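Local coordinates for acetyl-CoA acetyltransferase A (PDB 6BJA), which probably transfers an acetyl group from one acetyl-CoA to a carbon of another as a thiolase of lipid metabolism, through a covalent acyl-enzyme thioester, at residues Glu167-Asp181 with Pro238-Asn252. Sequence-based numbering, arbitrary orientation.
Sequences EKTVKDYAFTREQLD and PAFLKDGSGTITAAN. With COA (coenzyme A), chain C; ACT (acetate ion), chain B.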
loop_
_atom_site.group_PDB
_atom_site.type_symbol
_atom_site.label_atom_id
_atom_site.label_comp_id
_atom_site.label_asym_id
_atom_site.label_seq_id
_atom_site.Cartn_x
_atom_site.Cartn_y
_atom_site.Cartn_z
ATOM N N GLU A 167 -9.735 13.027 -29.111
ATOM C CA GLU A 167 -10.941 12.744 -29.890
ATOM C C GLU A 167 -11.617 14.028 -30.343
ATOM O O GLU A 167 -12.266 14.051 -31.397
ATOM C CB GLU A 167 -11.944 11.900 -29.104
ATOM C CG GLU A 167 -11.559 10.454 -28.851
ATOM C CD GLU A 167 -11.737 9.535 -30.065
ATOM O OE1 GLU A 167 -12.006 10.038 -31.185
ATOM O OE2 GLU A 167 -11.597 8.316 -29.867
ATOM N N LYS A 168 -11.491 15.110 -29.578
ATOM C CA LYS A 168 -12.057 16.379 -30.019
ATOM C C LYS A 168 -11.408 16.834 -31.333
ATOM O O LYS A 168 -12.088 17.306 -32.264
ATOM C CB LYS A 168 -11.902 17.466 -28.934
ATOM C CG LYS A 168 -12.403 18.838 -29.403
ATOM C CD LYS A 168 -12.341 19.879 -28.323
ATOM C CE LYS A 168 -12.927 21.205 -28.808
ATOM N NZ LYS A 168 -12.220 21.785 -29.983
ATOM N N THR A 169 -10.100 16.648 -31.437
ATOM C CA THR A 169 -9.348 17.088 -32.602
ATOM C C THR A 169 -9.722 16.185 -33.777
ATOM O O THR A 169 -9.848 16.650 -34.906
ATOM C CB THR A 169 -7.838 17.076 -32.316
ATOM O OG1 THR A 169 -7.596 17.950 -31.189
ATOM C CG2 THR A 169 -7.041 17.542 -33.542
ATOM N N VAL A 170 -9.902 14.903 -33.496
ATOM C CA VAL A 170 -10.385 13.968 -34.517
ATOM C C VAL A 170 -11.672 14.515 -35.126
ATOM O O VAL A 170 -11.790 14.620 -36.356
ATOM C CB VAL A 170 -10.634 12.554 -33.938
ATOM C CG1 VAL A 170 -11.365 11.679 -34.967
ATOM C CG2 VAL A 170 -9.317 11.882 -33.542
ATOM N N LYS A 171 -12.626 14.881 -34.276
ATOM C CA LYS A 171 -13.904 15.378 -34.786
ATOM C C LYS A 171 -13.750 16.713 -35.528
ATOM O O LYS A 171 -14.374 16.927 -36.585
ATOM C CB LYS A 171 -14.905 15.482 -33.634
ATOM C CG LYS A 171 -16.320 15.756 -34.109
ATOM C CD LYS A 171 -17.328 15.702 -32.975
ATOM C CE LYS A 171 -18.760 15.861 -33.515
ATOM N NZ LYS A 171 -19.048 14.956 -34.673
ATOM N N ASP A 172 -12.908 17.601 -35.013
ATOM C CA ASP A 172 -12.728 18.924 -35.594
ATOM C C ASP A 172 -12.182 18.874 -37.030
ATOM O O ASP A 172 -12.467 19.765 -37.836
ATOM C CB ASP A 172 -11.792 19.763 -34.716
ATOM C CG ASP A 172 -12.451 20.238 -33.417
ATOM O OD1 ASP A 172 -13.702 20.184 -33.270
ATOM O OD2 ASP A 172 -11.691 20.686 -32.516
ATOM N N TYR A 173 -11.411 17.835 -37.344
ATOM C CA TYR A 173 -10.842 17.655 -38.681
ATOM C C TYR A 173 -11.611 16.642 -39.520
ATOM O O TYR A 173 -11.220 16.377 -40.653
ATOM C CB TYR A 173 -9.371 17.203 -38.585
ATOM C CG TYR A 173 -8.406 18.325 -38.317
ATOM C CD1 TYR A 173 -7.847 19.056 -39.350
ATOM C CD2 TYR A 173 -8.057 18.662 -37.020
ATOM C CE1 TYR A 173 -6.969 20.095 -39.102
ATOM C CE2 TYR A 173 -7.185 19.697 -36.761
ATOM C CZ TYR A 173 -6.633 20.411 -37.795
ATOM O OH TYR A 173 -5.765 21.457 -37.502
ATOM N N ALA A 174 -12.666 16.069 -38.942
ATOM C CA ALA A 174 -13.477 15.033 -39.577
ATOM C C ALA A 174 -12.627 13.825 -39.955
ATOM O O ALA A 174 -12.870 13.144 -40.956
ATOM C CB ALA A 174 -14.208 15.607 -40.799
ATOM N N PHE A 175 -11.615 13.539 -39.134
ATOM C CA PHE A 175 -10.828 12.339 -39.337
ATOM C C PHE A 175 -11.627 11.097 -38.966
ATOM O O PHE A 175 -12.596 11.144 -38.204
ATOM C CB PHE A 175 -9.529 12.378 -38.518
ATOM C CG PHE A 175 -8.511 13.371 -39.010
ATOM C CD1 PHE A 175 -8.244 13.557 -40.358
ATOM C CD2 PHE A 175 -7.778 14.109 -38.101
ATOM C CE1 PHE A 175 -7.271 14.482 -40.775
ATOM C CE2 PHE A 175 -6.814 15.015 -38.515
ATOM C CZ PHE A 175 -6.555 15.205 -39.836
ATOM N N THR A 176 -11.211 9.978 -39.549
ATOM C CA THR A 176 -11.889 8.706 -39.411
ATOM C C THR A 176 -11.002 7.633 -38.812
ATOM O O THR A 176 -9.767 7.698 -38.892
ATOM C CB THR A 176 -12.380 8.203 -40.781
ATOM O OG1 THR A 176 -11.247 8.010 -41.646
ATOM C CG2 THR A 176 -13.302 9.196 -41.428
ATOM N N ARG A 177 -11.643 6.646 -38.203
ATOM C CA ARG A 177 -10.965 5.435 -37.745
ATOM C C ARG A 177 -10.061 4.872 -38.832
ATOM O O ARG A 177 -8.912 4.449 -38.591
ATOM C CB ARG A 177 -12.013 4.403 -37.322
ATOM C CG ARG A 177 -11.506 3.034 -36.973
ATOM C CD ARG A 177 -10.580 3.037 -35.748
ATOM N NE ARG A 177 -10.177 1.674 -35.427
ATOM C CZ ARG A 177 -10.859 0.849 -34.635
ATOM N NH1 ARG A 177 -11.973 1.244 -34.031
ATOM N NH2 ARG A 177 -10.427 -0.381 -34.432
ATOM N N GLU A 178 -10.596 4.849 -40.054
ATOM C CA GLU A 178 -9.843 4.353 -41.179
ATOM C C GLU A 178 -8.539 5.111 -41.408
ATOM O O GLU A 178 -7.489 4.474 -41.619
ATOM C CB GLU A 178 -10.716 4.407 -42.438
ATOM C CG GLU A 178 -11.829 3.371 -42.448
ATOM C CD GLU A 178 -13.096 3.739 -41.659
ATOM O OE1 GLU A 178 -13.188 4.839 -41.069
ATOM O OE2 GLU A 178 -14.031 2.900 -41.659
ATOM N N GLN A 179 -8.579 6.440 -41.350
ATOM C CA GLN A 179 -7.359 7.244 -41.483
ATOM C C GLN A 179 -6.416 7.063 -40.305
ATOM O O GLN A 179 -5.204 6.970 -40.511
ATOM C CB GLN A 179 -7.675 8.720 -41.621
ATOM C CG GLN A 179 -8.393 9.090 -42.922
ATOM C CD GLN A 179 -9.005 10.441 -42.830
ATOM O OE1 GLN A 179 -9.985 10.630 -42.110
ATOM N NE2 GLN A 179 -8.422 11.413 -43.529
ATOM N N LEU A 180 -6.957 7.026 -39.087
ATOM C CA LEU A 180 -6.091 6.872 -37.904
ATOM C C LEU A 180 -5.366 5.523 -37.951
ATOM O O LEU A 180 -4.158 5.428 -37.673
ATOM C CB LEU A 180 -6.900 6.996 -36.594
ATOM C CG LEU A 180 -7.021 8.397 -35.997
ATOM C CD1 LEU A 180 -7.494 9.412 -36.991
ATOM C CD2 LEU A 180 -7.958 8.332 -34.791
ATOM N N ASP A 181 -6.090 4.471 -38.320
ATOM C CA ASP A 181 -5.499 3.131 -38.379
ATOM C C ASP A 181 -4.486 3.027 -39.520
ATOM O O ASP A 181 -3.408 2.453 -39.334
ATOM C CB ASP A 181 -6.584 2.056 -38.552
ATOM C CG ASP A 181 -7.311 1.734 -37.258
ATOM O OD1 ASP A 181 -6.877 2.221 -36.170
ATOM O OD2 ASP A 181 -8.303 0.972 -37.334
ATOM N N PRO A 238 -12.613 1.377 -29.410
ATOM C CA PRO A 238 -12.067 2.657 -28.944
ATOM C C PRO A 238 -11.755 2.614 -27.457
ATOM O O PRO A 238 -12.560 2.093 -26.689
ATOM C CB PRO A 238 -13.180 3.649 -29.256
ATOM C CG PRO A 238 -13.848 3.058 -30.461
ATOM C CD PRO A 238 -13.803 1.570 -30.260
ATOM N N ALA A 239 -10.597 3.151 -27.079
ATOM C CA ALA A 239 -10.086 3.026 -25.715
ATOM C C ALA A 239 -10.499 4.156 -24.790
ATOM O O ALA A 239 -10.452 3.995 -23.568
ATOM C CB ALA A 239 -8.583 2.944 -25.751
ATOM N N PHE A 240 -10.879 5.291 -25.359
ATOM C CA PHE A 240 -11.119 6.507 -24.575
ATOM C C PHE A 240 -12.543 7.028 -24.651
ATOM O O PHE A 240 -13.043 7.636 -23.694
ATOM C CB PHE A 240 -10.152 7.596 -25.029
ATOM C CG PHE A 240 -8.721 7.207 -24.879
ATOM C CD1 PHE A 240 -8.148 7.123 -23.627
ATOM C CD2 PHE A 240 -7.954 6.894 -25.974
ATOM C CE1 PHE A 240 -6.845 6.754 -23.472
ATOM C CE2 PHE A 240 -6.643 6.516 -25.831
ATOM C CZ PHE A 240 -6.077 6.455 -24.561
ATOM N N LEU A 241 -13.201 6.798 -25.786
ATOM C CA LEU A 241 -14.538 7.313 -26.016
ATOM C C LEU A 241 -15.404 6.156 -26.464
ATOM O O LEU A 241 -15.139 5.551 -27.498
ATOM C CB LEU A 241 -14.513 8.435 -27.062
ATOM C CG LEU A 241 -15.846 9.054 -27.477
ATOM C CD1 LEU A 241 -16.623 9.574 -26.275
ATOM C CD2 LEU A 241 -15.610 10.168 -28.483
ATOM N N LYS A 242 -16.430 5.834 -25.682
ATOM C CA LYS A 242 -17.146 4.578 -25.881
ATOM C C LYS A 242 -18.625 4.784 -26.171
ATOM O O LYS A 242 -19.432 3.871 -26.001
ATOM C CB LYS A 242 -16.953 3.691 -24.654
ATOM C CG LYS A 242 -15.484 3.439 -24.338
ATOM C CD LYS A 242 -15.292 2.959 -22.924
ATOM C CE LYS A 242 -13.820 2.752 -22.622
ATOM N NZ LYS A 242 -13.280 1.630 -23.421
ATOM N N ASP A 243 -18.968 5.980 -26.644
ATOM C CA ASP A 243 -20.353 6.328 -26.929
ATOM C C ASP A 243 -20.728 5.986 -28.369
ATOM O O ASP A 243 -21.802 6.361 -28.842
ATOM C CB ASP A 243 -20.592 7.816 -26.653
ATOM C CG ASP A 243 -19.939 8.733 -27.681
ATOM O OD1 ASP A 243 -19.167 8.261 -28.553
ATOM O OD2 ASP A 243 -20.198 9.954 -27.597
ATOM N N GLY A 244 -19.827 5.296 -29.064
ATOM C CA GLY A 244 -20.051 4.890 -30.439
ATOM C C GLY A 244 -19.347 5.749 -31.473
ATOM O O GLY A 244 -19.237 5.347 -32.631
ATOM N N SER A 245 -18.858 6.919 -31.060
ATOM C CA SER A 245 -18.217 7.858 -31.984
ATOM C C SER A 245 -16.700 7.845 -31.839
ATOM O O SER A 245 -16.004 8.625 -32.493
ATOM C CB SER A 245 -18.716 9.271 -31.752
ATOM O OG SER A 245 -18.245 9.758 -30.508
ATOM N N GLY A 246 -16.198 6.958 -30.991
ATOM C CA GLY A 246 -14.772 6.882 -30.733
ATOM C C GLY A 246 -13.963 6.374 -31.905
ATOM O O GLY A 246 -14.486 5.661 -32.767
ATOM N N THR A 247 -12.683 6.748 -31.941
ATOM C CA THR A 247 -11.793 6.369 -33.043
ATOM C C THR A 247 -10.398 5.959 -32.575
ATOM O O THR A 247 -9.691 5.213 -33.251
ATOM C CB THR A 247 -11.619 7.519 -34.040
ATOM O OG1 THR A 247 -10.991 8.631 -33.381
ATOM C CG2 THR A 247 -12.944 7.960 -34.599
ATOM N N ILE A 248 -9.993 6.454 -31.409
ATOM C CA ILE A 248 -8.651 6.184 -30.924
ATOM C C ILE A 248 -8.612 4.870 -30.137
ATOM O O ILE A 248 -9.430 4.636 -29.234
ATOM C CB ILE A 248 -8.134 7.363 -30.060
ATOM C CG1 ILE A 248 -8.110 8.651 -30.896
ATOM C CG2 ILE A 248 -6.741 7.058 -29.506
ATOM C CD1 ILE A 248 -7.685 9.904 -30.127
ATOM N N THR A 249 -7.645 4.029 -30.488
ATOM C CA THR A 249 -7.498 2.695 -29.924
ATOM C C THR A 249 -6.087 2.490 -29.422
ATOM O O THR A 249 -5.208 3.309 -29.683
ATOM C CB THR A 249 -7.761 1.601 -30.956
ATOM O OG1 THR A 249 -6.675 1.569 -31.880
ATOM C CG2 THR A 249 -9.054 1.860 -31.700
ATOM N N ALA A 250 -5.849 1.351 -28.781
ATOM C CA ALA A 250 -4.493 1.027 -28.334
ATOM C C ALA A 250 -3.527 0.985 -29.505
ATOM O O ALA A 250 -2.353 1.299 -29.332
ATOM C CB ALA A 250 -4.470 -0.293 -27.581
ATOM N N ALA A 251 -4.003 0.611 -30.697
ATOM C CA ALA A 251 -3.125 0.458 -31.840
ATOM C C ALA A 251 -2.786 1.790 -32.504
ATOM O O ALA A 251 -1.690 1.929 -33.033
ATOM C CB ALA A 251 -3.753 -0.497 -32.878
ATOM N N ASN A 252 -3.686 2.775 -32.477
ATOM C CA ASN A 252 -3.380 4.028 -33.179
ATOM C C ASN A 252 -3.019 5.130 -32.189
ATOM O O ASN A 252 -2.919 6.295 -32.561
ATOM C CB ASN A 252 -4.519 4.446 -34.139
ATOM C CG ASN A 252 -5.846 4.671 -33.461
ATOM O OD1 ASN A 252 -5.905 5.222 -32.380
ATOM N ND2 ASN A 252 -6.951 4.297 -34.151
HETATM N N1A COA C . -1.591 -3.829 -33.135
HETATM C C2A COA C . -2.595 -4.693 -32.898
HETATM N N3A COA C . -3.189 -4.833 -31.705
HETATM C C4A COA C . -2.808 -4.089 -30.646
HETATM C C5A COA C . -1.727 -3.114 -30.817
HETATM C C6A COA C . -1.118 -3.017 -32.162
HETATM N N6A COA C . -0.121 -2.147 -32.423
HETATM N N7A COA C . -1.557 -2.525 -29.615
HETATM C C8A COA C . -2.453 -3.078 -28.756
HETATM N N9A COA C . -3.206 -4.014 -29.383
HETATM C C1B COA C . -4.286 -4.867 -28.816
HETATM C C2B COA C . -3.677 -5.869 -27.849
HETATM O O2B COA C . -3.480 -7.146 -28.461
HETATM C C3B COA C . -4.661 -5.982 -26.705
HETATM O O3B COA C . -5.237 -7.295 -26.732
HETATM P P3B COA C . -6.776 -7.680 -26.972
HETATM O O7A COA C . -7.270 -6.943 -28.195
HETATM O O8A COA C . -6.853 -9.171 -27.215
HETATM O O9A COA C . -7.594 -7.297 -25.764
HETATM C C4B COA C . -5.590 -4.775 -26.859
HETATM O O4B COA C . -5.270 -4.121 -28.091
HETATM C C5B COA C . -5.331 -3.782 -25.742
HETATM O O5B COA C . -3.998 -3.318 -25.936
HETATM P P1A COA C . -2.841 -3.418 -24.815
HETATM O O1A COA C . -2.726 -4.802 -24.222
HETATM O O2A COA C . -1.510 -2.992 -25.394
HETATM O O3A COA C . -3.254 -2.430 -23.635
HETATM P P2A COA C . -2.613 -2.641 -22.179
HETATM O O4A COA C . -3.110 -3.937 -21.573
HETATM O O5A COA C . -1.100 -2.608 -22.235
HETATM O O6A COA C . -3.157 -1.384 -21.356
HETATM C CBP COA C . -2.207 0.752 -21.013
HETATM C CCP COA C . -3.029 -0.100 -21.956
HETATM C CDP COA C . -2.954 0.818 -19.700
HETATM C CEP COA C . -0.853 0.108 -20.698
HETATM C CAP COA C . -2.133 2.193 -21.550
HETATM O OAP COA C . -1.576 3.019 -20.516
HETATM C C9P COA C . -1.334 2.334 -22.830
HETATM O O9P COA C . -0.584 1.452 -23.219
HETATM N N8P COA C . -1.446 3.450 -23.554
HETATM C C7P COA C . -2.302 4.575 -23.238
HETATM C C6P COA C . -2.437 5.473 -24.459
HETATM C C5P COA C . -1.740 6.773 -24.166
HETATM O O5P COA C . -2.366 7.747 -23.756
HETATM N N4P COA C . -0.425 6.771 -24.341
HETATM C C3P COA C . 0.364 7.939 -23.994
HETATM C C2P COA C . 0.680 8.853 -25.154
HETATM S S1P COA C . 0.402 10.568 -24.672
HETATM C C ACT B . -14.735 -1.354 -32.954
HETATM O O ACT B . -15.215 -1.406 -31.795
HETATM O OXT ACT B . -14.607 -0.210 -33.451
HETATM C CH3 ACT B . -14.357 -2.594 -33.707
HETATM O O HOH W 1 -11.261 6.376 -28.109
HETATM O O HOH W 2 -13.849 3.463 -34.426
HETATM O O HOH W 3 -7.117 0.344 -34.133
#
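Thr247 of the irregular loop 238-252 comes within 4.9 Å of Arg177, CA to CA, where the loop runs past the last turns of helix 162-172 and the first turn of helix 177-197. The carboxylate of Glu167 reaches into the bend of the loop. Its OE2 accepts from Thr247 N at 2.8 Å, almost straight and on the syn side, and from Ile248 N at 2.9 Å, from above the carboxylate plane; water 1 also donates to OE2. OE1 takes the hydroxyl of Thr247 OG1 at 2.8 Å, for which a chi1 of 63° sets OG1 between the backbone N and the carbonyl carbon, facing OE1. A glutamate suits the place because its two oxygens hold two successive amides and a hydroxyl; threonine, because it offers that hydroxyl beside its own N-H. Leu180 CD2 and Val170 CG1 lie against Thr247 OG1, an apolar cover on part of this polar group. Asn252 ND2, with two N-H groups, gives one to Asp181 OD1 at 2.9 Å and the other to Thr247 O at 3.0 Å, tying the loop to helix 177-197 and to itself. Asp181 OD2 meets Arg177 NE in a salt bridge, and Thr249 CG2 sits 3.6 Å above the centre of the guanidinium. Ala250 and Ala251 touch coenzyme A, so these bonds probably help to shape its pocket, while the donors around buried Glu167 would probably stabilise its negative charge.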